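Local coordinates for calcium-binding EF hand family protein (Arabidopsis thaliana, PDB 6YIG), which probably acts as a calcium-binding adaptor in plant endocytosis, as part of the TPLATE complex, and is represented here by its N-terminal EH domain, at residues 26-34 with 51-62; 70-78 with 97-105. All blocks are in the same frame, centred on the assembly; numbering follows the deposited sequence.

Interaction 1: residues 26-34 with 51-62; sequences GRISGAEAV and WSLSDRSHSGFL. With NA (sodium ion), chain C; CA (calcium ion), chain B.
I28 and L62 pair through their backbones where the two metal-binding loops of an EF-hand pair meet, in the short antiparallel bridge characteristic of that motif and of the EH domain built on it. I28 N gives to L62 O at 2.8 Å, and L62 N returns a bond of the same length to I28 O. Both side chains of this hydrogen-bonded pair lean onto F67 of helix 64-78.

R27 crosses over the F61 ring. Its CB starts 4.0 Å from F61 CD2, and R27 CD passes over CG and CD2 of F61. The bend at chi3 (-67°) then lays the guanidinium flat on the ring: R27 NE sits above F61 CD2, R27 CZ sits 3.8 Å from the F61 ring centroid, R27 NH1 lies above CD1 and CE1 of F61, and R27 NH2 above CE2 and CZ of F61. With the planes 6° apart this is a parallel stack and a cation-pi contact.

On the helical side, A33 CB meets W51 CZ3 at 3.6 Å, while I28 O lies at the indole edge. S29 and E32 form a capping box at the start of helix 30-37, and E32 grips the calcium ion with both carboxylate oxygens, joined by R27 O, by D21, D23 and D25, and by a water. The second loop holds a sodium ion instead, through D55 OD1, S57 OG, S59 OG, F61 O and two waters. R27 and F61 thus each give a carbonyl to a metal. Near G60 the loops are also bridged by a water that accepts from G30 N and donates to G60 O, 2.6 Å away.

Interaction 2: residues 70-78 with 97-105; sequences SLRLVTVAQ and AAKIPPPKI
The extended, proline-rich run 100-105 passes along the last turns of helix 64-78, its backbone coming nearest at P103, whose CA lies 4.5 Å from T75 CA. The P103 ring packs against the helix between L71 and V74: CG meets L71 CD2 at 3.7 Å, and CB touches V74 CG1 at 3.5 Å. Each of these two side chains crosses the ring at about a right angle. T75 turns OG1 away from its own carbonyl carbon (chi1 -62°) and donates to P101 O at 2.8 Å, arriving from above the carbonyl plane. Upstream, I100 CG2 lies on the helix backbone at R72 O and against R72 CB, while its CD1 reaches V76 CG2. The R72 chain runs extended from CG to NE, which makes only a weak bond to A97 O; a water accepts from NE and donates to both A97 O and I100 O. F13 of helix 12-20 is a cation-pi partner of R72.

Q78 grips K104 with both ends of its amide. OE1 accepts from K104 N at 3.0 Å on an in-plane lone pair, and NE2 donates to K104 O at 2.7 Å, almost straight at 169° and with the acceptor only 4° out of the amide plane. A leucine here would probably leave K104 N and O without these mates and let the 104-105 backbone drift from the helix. NE2 also reaches S40 O, which ties a further loop to the same amide. Prolines lack an N-H, and the chemistry follows from that: over 101-103 the backbone has no N-H to give; T75 takes the P101 carbonyl, the P103 ring packs on the apolar strip of L71 and V74, and the first backbone donor after them, K104 N, goes to Q78.

In the fold
From the N terminus, helix 12-20 leads through the calcium loop into strand 28-29 and helix 30-37; helix 44-54 then leads into the sodium loop and strand 61-62, where interaction 1 closes and joins the two EF-hands. Helix 64-78 follows directly and carries the first half of interaction 2. The chain makes helix 85-93 before its tail returns at 97-105 to close that contact. The two are in series, neither nested nor crossed, on opposite sides of the chain's centre, about 16 Å apart between centres. They meet where S54 and L62 pack on S70, and helix 12-20 also reaches the tail, with F13 packing on P102 and Y16 OH bonding P103 O.

Interaction 1: residues 26-34 with 51-62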
loop_
_atom_site.group_PDB
_atom_site.type_symbol
_atom_site.label_atom_id
_atom_site.label_comp_id
_atom_site.label_asym_id
_atom_site.label_seq_id
_atom_site.Cartn_x
_atom_site.Cartn_y
_atom_site.Cartn_z
ATOM N N GLY A 26 -7.560 -13.538 1.909
ATOM C CA GLY A 26 -6.283 -13.262 2.534
ATOM C C GLY A 26 -5.262 -12.675 1.602
ATOM O O GLY A 26 -4.086 -12.587 1.970
ATOM N N ARG A 27 -5.674 -12.277 0.405
ATOM C CA ARG A 27 -4.822 -11.654 -0.597
ATOM C C ARG A 27 -5.534 -10.444 -1.171
ATOM O O ARG A 27 -6.761 -10.425 -1.253
ATOM C CB ARG A 27 -4.510 -12.617 -1.753
ATOM C CG ARG A 27 -3.993 -13.995 -1.376
ATOM C CD ARG A 27 -3.870 -14.835 -2.653
ATOM N NE ARG A 27 -5.168 -15.125 -3.252
ATOM C CZ ARG A 27 -5.343 -15.927 -4.298
ATOM N NH1 ARG A 27 -4.299 -16.517 -4.857
ATOM N NH2 ARG A 27 -6.564 -16.153 -4.781
ATOM N N ILE A 28 -4.769 -9.439 -1.611
ATOM C CA ILE A 28 -5.344 -8.294 -2.311
ATOM C C ILE A 28 -5.098 -8.491 -3.801
ATOM O O ILE A 28 -3.955 -8.448 -4.281
ATOM C CB ILE A 28 -4.779 -6.950 -1.831
ATOM C CG1 ILE A 28 -4.848 -6.812 -0.314
ATOM C CG2 ILE A 28 -5.517 -5.800 -2.544
ATOM C CD1 ILE A 28 -6.223 -7.066 0.278
ATOM N N SER A 29 -6.176 -8.703 -4.535
ATOM C CA SER A 29 -6.113 -8.850 -5.974
ATOM C C SER A 29 -5.950 -7.494 -6.648
ATOM O O SER A 29 -6.129 -6.436 -6.033
ATOM C CB SER A 29 -7.380 -9.501 -6.492
ATOM O OG SER A 29 -8.454 -8.586 -6.362
ATOM N N GLY A 30 -5.581 -7.535 -7.931
ATOM C CA GLY A 30 -5.496 -6.293 -8.698
ATOM C C GLY A 30 -6.770 -5.469 -8.627
ATOM O O GLY A 30 -6.732 -4.259 -8.411
ATOM N N ALA A 31 -7.925 -6.114 -8.828
ATOM C CA ALA A 31 -9.192 -5.392 -8.803
ATOM C C ALA A 31 -9.470 -4.812 -7.433
ATOM O O ALA A 31 -10.019 -3.708 -7.302
ATOM C CB ALA A 31 -10.334 -6.322 -9.219
ATOM N N GLU A 32 -9.163 -5.577 -6.392
ATOM C CA GLU A 32 -9.345 -5.086 -5.034
ATOM C C GLU A 32 -8.467 -3.870 -4.780
ATOM O O GLU A 32 -8.892 -2.929 -4.110
ATOM C CB GLU A 32 -9.040 -6.208 -4.044
ATOM C CG GLU A 32 -10.150 -7.258 -3.952
ATOM C CD GLU A 32 -9.788 -8.487 -3.152
ATOM O OE1 GLU A 32 -8.591 -8.692 -2.851
ATOM O OE2 GLU A 32 -10.722 -9.260 -2.828
ATOM N N ALA A 33 -7.239 -3.876 -5.295
ATOM C CA ALA A 33 -6.348 -2.729 -5.124
ATOM C C ALA A 33 -6.839 -1.525 -5.908
ATOM O O ALA A 33 -6.797 -0.393 -5.409
ATOM C CB ALA A 33 -4.932 -3.082 -5.553
ATOM N N VAL A 34 -7.318 -1.735 -7.136
ATOM C CA VAL A 34 -7.843 -0.616 -7.900
ATOM C C VAL A 34 -8.968 0.046 -7.117
ATOM O O VAL A 34 -8.990 1.266 -6.957
ATOM C CB VAL A 34 -8.316 -1.063 -9.295
ATOM C CG1 VAL A 34 -9.180 0.043 -9.931
ATOM C CG2 VAL A 34 -7.140 -1.438 -10.182
ATOM N N TRP A 51 1.797 -0.491 -7.346
ATOM C CA TRP A 51 1.367 -1.872 -7.528
ATOM C C TRP A 51 2.520 -2.721 -8.048
ATOM O O TRP A 51 2.789 -3.810 -7.531
ATOM C CB TRP A 51 0.164 -1.928 -8.492
ATOM C CG TRP A 51 -0.152 -3.355 -8.881
ATOM C CD1 TRP A 51 0.288 -4.019 -9.992
ATOM C CD2 TRP A 51 -0.901 -4.306 -8.119
ATOM N NE1 TRP A 51 -0.168 -5.308 -9.985
ATOM C CE2 TRP A 51 -0.897 -5.513 -8.842
ATOM C CE3 TRP A 51 -1.602 -4.245 -6.914
ATOM C CZ2 TRP A 51 -1.556 -6.649 -8.394
ATOM C CZ3 TRP A 51 -2.260 -5.364 -6.484
ATOM C CH2 TRP A 51 -2.219 -6.559 -7.205
ATOM N N SER A 52 3.197 -2.236 -9.097
ATOM C CA SER A 52 4.320 -2.966 -9.683
ATOM C C SER A 52 5.383 -3.266 -8.635
ATOM O O SER A 52 5.876 -4.401 -8.539
ATOM C CB SER A 52 4.901 -2.148 -10.842
ATOM O OG SER A 52 6.029 -2.774 -11.432
ATOM N N LEU A 53 5.702 -2.279 -7.802
ATOM C CA LEU A 53 6.754 -2.438 -6.812
ATOM C C LEU A 53 6.341 -3.379 -5.697
ATOM O O LEU A 53 7.198 -4.000 -5.053
ATOM C CB LEU A 53 7.098 -1.090 -6.188
ATOM C CG LEU A 53 7.762 -0.101 -7.126
ATOM C CD1 LEU A 53 7.712 1.279 -6.481
ATOM C CD2 LEU A 53 9.213 -0.472 -7.392
ATOM N N SER A 54 5.043 -3.487 -5.466
ATOM C CA SER A 54 4.526 -4.224 -4.317
ATOM C C SER A 54 4.264 -5.686 -4.627
ATOM O O SER A 54 4.337 -6.524 -3.722
ATOM C CB SER A 54 3.217 -3.591 -3.825
ATOM O OG SER A 54 3.450 -2.278 -3.351
ATOM N N ASP A 55 3.878 -6.009 -5.855
ATOM C CA ASP A 55 3.638 -7.390 -6.261
ATOM C C ASP A 55 5.003 -7.997 -6.573
ATOM O O ASP A 55 5.402 -8.175 -7.727
ATOM C CB ASP A 55 2.688 -7.462 -7.444
ATOM C CG ASP A 55 2.354 -8.891 -7.827
ATOM O OD1 ASP A 55 2.700 -9.829 -7.071
ATOM O OD2 ASP A 55 1.747 -9.076 -8.902
ATOM N N ARG A 56 5.728 -8.308 -5.493
ATOM C CA ARG A 56 7.112 -8.749 -5.615
ATOM C C ARG A 56 7.213 -10.077 -6.352
ATOM O O ARG A 56 8.158 -10.292 -7.121
ATOM C CB ARG A 56 7.742 -8.852 -4.222
ATOM C CG ARG A 56 7.935 -7.509 -3.531
ATOM N N SER A 57 6.248 -10.975 -6.143
ATOM C CA SER A 57 6.260 -12.270 -6.820
ATOM C C SER A 57 5.689 -12.221 -8.233
ATOM O O SER A 57 5.744 -13.232 -8.945
ATOM C CB SER A 57 5.463 -13.290 -6.000
ATOM O OG SER A 57 4.065 -13.073 -6.154
ATOM N N HIS A 58 5.135 -11.085 -8.649
ATOM C CA HIS A 58 4.510 -10.939 -9.966
ATOM C C HIS A 58 3.357 -11.916 -10.161
ATOM O O HIS A 58 3.104 -12.392 -11.269
ATOM C CB HIS A 58 5.545 -11.100 -11.080
ATOM C CG HIS A 58 6.795 -10.320 -10.837
ATOM N ND1 HIS A 58 6.847 -8.947 -10.943
ATOM C CD2 HIS A 58 8.035 -10.717 -10.461
ATOM C CE1 HIS A 58 8.068 -8.532 -10.657
ATOM N NE2 HIS A 58 8.809 -9.586 -10.364
ATOM N N SER A 59 2.630 -12.198 -9.091
ATOM C CA SER A 59 1.548 -13.164 -9.128
ATOM C C SER A 59 0.183 -12.549 -9.391
ATOM O O SER A 59 -0.772 -13.292 -9.643
ATOM C CB SER A 59 1.479 -13.908 -7.797
ATOM O OG SER A 59 1.067 -13.008 -6.780
ATOM N N GLY A 60 0.056 -11.238 -9.291
ATOM C CA GLY A 60 -1.228 -10.584 -9.411
ATOM C C GLY A 60 -1.947 -10.399 -8.100
ATOM O O GLY A 60 -3.083 -9.906 -8.085
ATOM N N PHE A 61 -1.331 -10.795 -6.998
ATOM C CA PHE A 61 -1.932 -10.664 -5.693
ATOM C C PHE A 61 -0.893 -10.117 -4.730
ATOM O O PHE A 61 0.298 -10.419 -4.845
ATOM C CB PHE A 61 -2.422 -12.007 -5.150
ATOM C CG PHE A 61 -3.494 -12.637 -5.975
ATOM C CD1 PHE A 61 -3.173 -13.443 -7.045
ATOM C CD2 PHE A 61 -4.823 -12.400 -5.688
ATOM C CE1 PHE A 61 -4.155 -14.011 -7.803
ATOM C CE2 PHE A 61 -5.811 -12.960 -6.440
ATOM C CZ PHE A 61 -5.477 -13.772 -7.499
ATOM N N LEU A 62 -1.353 -9.336 -3.775
ATOM C CA LEU A 62 -0.517 -8.855 -2.688
ATOM C C LEU A 62 -0.833 -9.629 -1.417
ATOM O O LEU A 62 -1.997 -9.731 -1.026
ATOM C CB LEU A 62 -0.740 -7.379 -2.418
ATOM C CG LEU A 62 -0.649 -6.440 -3.624
ATOM C CD1 LEU A 62 -0.927 -5.016 -3.140
ATOM C CD2 LEU A 62 0.678 -6.548 -4.344
HETATM NA NA NA C . 2.224 -11.435 -5.473
HETATM CA CA CA B . -8.939 -10.876 -1.835
HETATM O O HOH W 1 -4.905 -9.792 -9.984
HETATM O O HOH W 2 3.917 -10.874 -4.074
HETATM O O HOH W 3 -8.336 -11.837 -3.915
HETATM O O HOH W 4 1.427 -13.467 -3.988
#

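Interaction 2: residues 70-78 with 97-105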
loop_
_atom_site.group_PDB
_atom_site.type_symbol
_atom_site.label_atom_id
_atom_site.label_comp_id
_atom_site.label_asym_id
_atom_site.label_seq_id
_atom_site.Cartn_x
_atom_site.Cartn_y
_atom_site.Cartn_z
ATOM N N SER A 70 2.557 -1.431 0.085
ATOM C CA SER A 70 1.880 -0.511 -0.834
ATOM C C SER A 70 1.234 0.638 -0.073
ATOM O O SER A 70 1.175 1.758 -0.582
ATOM C CB SER A 70 0.843 -1.237 -1.693
ATOM O OG SER A 70 -0.377 -1.503 -1.008
ATOM N N LEU A 71 0.735 0.380 1.132
ATOM C CA LEU A 71 0.178 1.445 1.969
ATOM C C LEU A 71 1.257 2.447 2.368
ATOM O O LEU A 71 1.024 3.668 2.372
ATOM C CB LEU A 71 -0.470 0.832 3.217
ATOM C CG LEU A 71 -1.791 0.081 2.983
ATOM C CD1 LEU A 71 -2.160 -0.677 4.278
ATOM C CD2 LEU A 71 -2.912 0.974 2.505
ATOM N N ARG A 72 2.455 1.949 2.712
ATOM C CA ARG A 72 3.556 2.833 3.068
ATOM C C ARG A 72 3.955 3.706 1.893
ATOM O O ARG A 72 4.209 4.901 2.058
ATOM C CB ARG A 72 4.762 2.025 3.557
ATOM C CG ARG A 72 4.526 1.304 4.853
ATOM C CD ARG A 72 5.733 0.471 5.303
ATOM N NE ARG A 72 5.422 -0.152 6.592
ATOM C CZ ARG A 72 5.039 -1.418 6.751
ATOM N NH1 ARG A 72 4.982 -2.258 5.735
ATOM N NH2 ARG A 72 4.718 -1.848 7.954
ATOM N N LEU A 73 4.043 3.124 0.704
ATOM C CA LEU A 73 4.377 3.922 -0.469
ATOM C C LEU A 73 3.294 4.949 -0.747
ATOM O O LEU A 73 3.604 6.067 -1.191
ATOM C CB LEU A 73 4.593 3.007 -1.654
ATOM C CG LEU A 73 5.841 2.142 -1.578
ATOM C CD1 LEU A 73 5.852 1.113 -2.703
ATOM C CD2 LEU A 73 7.111 2.981 -1.590
ATOM N N VAL A 74 2.022 4.589 -0.535
ATOM C CA VAL A 74 0.937 5.559 -0.680
ATOM C C VAL A 74 1.112 6.724 0.290
ATOM O O VAL A 74 0.948 7.889 -0.087
ATOM C CB VAL A 74 -0.438 4.886 -0.535
ATOM C CG1 VAL A 74 -1.534 5.921 -0.337
ATOM C CG2 VAL A 74 -0.713 4.005 -1.736
ATOM N N THR A 75 1.456 6.454 1.543
ATOM C CA THR A 75 1.717 7.556 2.464
ATOM C C THR A 75 2.825 8.466 1.956
ATOM O O THR A 75 2.705 9.699 2.004
ATOM C CB THR A 75 2.076 7.005 3.843
ATOM O OG1 THR A 75 0.943 6.280 4.305
ATOM C CG2 THR A 75 2.433 8.131 4.823
ATOM N N VAL A 76 3.941 7.890 1.506
ATOM C CA VAL A 76 5.023 8.727 0.991
ATOM C C VAL A 76 4.526 9.579 -0.171
ATOM O O VAL A 76 4.806 10.781 -0.241
ATOM C CB VAL A 76 6.228 7.850 0.599
ATOM C CG1 VAL A 76 7.295 8.688 -0.068
ATOM C CG2 VAL A 76 6.766 7.134 1.834
ATOM N N ALA A 77 3.756 8.982 -1.087
ATOM C CA ALA A 77 3.225 9.759 -2.211
ATOM C C ALA A 77 2.245 10.831 -1.746
ATOM O O ALA A 77 2.188 11.921 -2.342
ATOM C CB ALA A 77 2.568 8.830 -3.227
ATOM N N GLN A 78 1.450 10.553 -0.712
ATOM C CA GLN A 78 0.543 11.566 -0.171
ATOM C C GLN A 78 1.298 12.712 0.499
ATOM O O GLN A 78 0.760 13.825 0.597
ATOM C CB GLN A 78 -0.437 10.923 0.810
ATOM C CG GLN A 78 -1.458 10.013 0.144
ATOM C CD GLN A 78 -2.474 9.434 1.121
ATOM O OE1 GLN A 78 -2.170 9.249 2.297
ATOM N NE2 GLN A 78 -3.667 9.123 0.630
ATOM N N ALA A 97 10.952 1.541 7.048
ATOM C CA ALA A 97 9.553 1.247 6.805
ATOM C C ALA A 97 8.722 1.406 8.064
ATOM O O ALA A 97 7.560 1.820 7.997
ATOM C CB ALA A 97 9.409 -0.166 6.243
ATOM N N ALA A 98 9.293 1.040 9.222
ATOM C CA ALA A 98 8.551 1.083 10.475
ATOM C C ALA A 98 8.159 2.501 10.869
ATOM O O ALA A 98 7.249 2.672 11.680
ATOM C CB ALA A 98 9.373 0.442 11.589
ATOM N N LYS A 99 8.816 3.514 10.320
ATOM C CA LYS A 99 8.518 4.900 10.658
ATOM C C LYS A 99 7.437 5.516 9.778
ATOM O O LYS A 99 7.016 6.642 10.045
ATOM C CB LYS A 99 9.792 5.748 10.544
ATOM C CG LYS A 99 10.916 5.309 11.466
ATOM C CD LYS A 99 12.195 6.092 11.191
ATOM N N ILE A 100 6.979 4.813 8.752
ATOM C CA ILE A 100 6.041 5.368 7.784
ATOM C C ILE A 100 4.627 5.143 8.298
ATOM O O ILE A 100 4.225 3.973 8.503
ATOM C CB ILE A 100 6.235 4.750 6.397
ATOM C CG1 ILE A 100 7.665 4.968 5.917
ATOM C CG2 ILE A 100 5.199 5.338 5.425
ATOM C CD1 ILE A 100 7.973 4.234 4.604
ATOM N N PRO A 101 3.849 6.198 8.533
ATOM C CA PRO A 101 2.463 6.038 8.989
ATOM C C PRO A 101 1.594 5.366 7.941
ATOM O O PRO A 101 1.914 5.362 6.744
ATOM C CB PRO A 101 1.988 7.479 9.227
ATOM C CG PRO A 101 3.200 8.313 9.267
ATOM C CD PRO A 101 4.236 7.623 8.432
ATOM N N PRO A 102 0.458 4.804 8.344
ATOM C CA PRO A 102 -0.522 4.372 7.361
ATOM C C PRO A 102 -1.109 5.574 6.640
ATOM O O PRO A 102 -1.173 6.683 7.198
ATOM C CB PRO A 102 -1.579 3.640 8.209
ATOM C CG PRO A 102 -1.446 4.211 9.543
ATOM C CD PRO A 102 -0.010 4.642 9.729
ATOM N N PRO A 103 -1.552 5.397 5.407
ATOM C CA PRO A 103 -2.060 6.516 4.610
ATOM C C PRO A 103 -3.484 6.898 4.998
ATOM O O PRO A 103 -4.126 6.271 5.852
ATOM C CB PRO A 103 -1.984 5.956 3.182
ATOM C CG PRO A 103 -2.261 4.471 3.379
ATOM C CD PRO A 103 -1.562 4.125 4.649
ATOM N N LYS A 104 -3.963 7.975 4.371
ATOM C CA LYS A 104 -5.352 8.409 4.482
ATOM C C LYS A 104 -6.111 7.889 3.269
ATOM O O LYS A 104 -5.772 8.235 2.136
ATOM C CB LYS A 104 -5.443 9.936 4.558
ATOM C CG LYS A 104 -4.788 10.517 5.798
ATOM C CD LYS A 104 -5.573 10.142 7.062
ATOM C CE LYS A 104 -5.037 10.837 8.318
ATOM N NZ LYS A 104 -3.673 10.366 8.707
ATOM N N ILE A 105 -7.140 7.083 3.498
ATOM C CA ILE A 105 -7.904 6.469 2.421
ATOM C C ILE A 105 -9.374 6.792 2.636
ATOM O O ILE A 105 -9.944 6.419 3.669
ATOM C CB ILE A 105 -7.697 4.946 2.351
ATOM C CG1 ILE A 105 -6.219 4.604 2.280
ATOM C CG2 ILE A 105 -8.439 4.381 1.141
ATOM C CD1 ILE A 105 -5.583 4.831 0.925
HETATM O O HOH W 5 5.101 1.544 9.010
#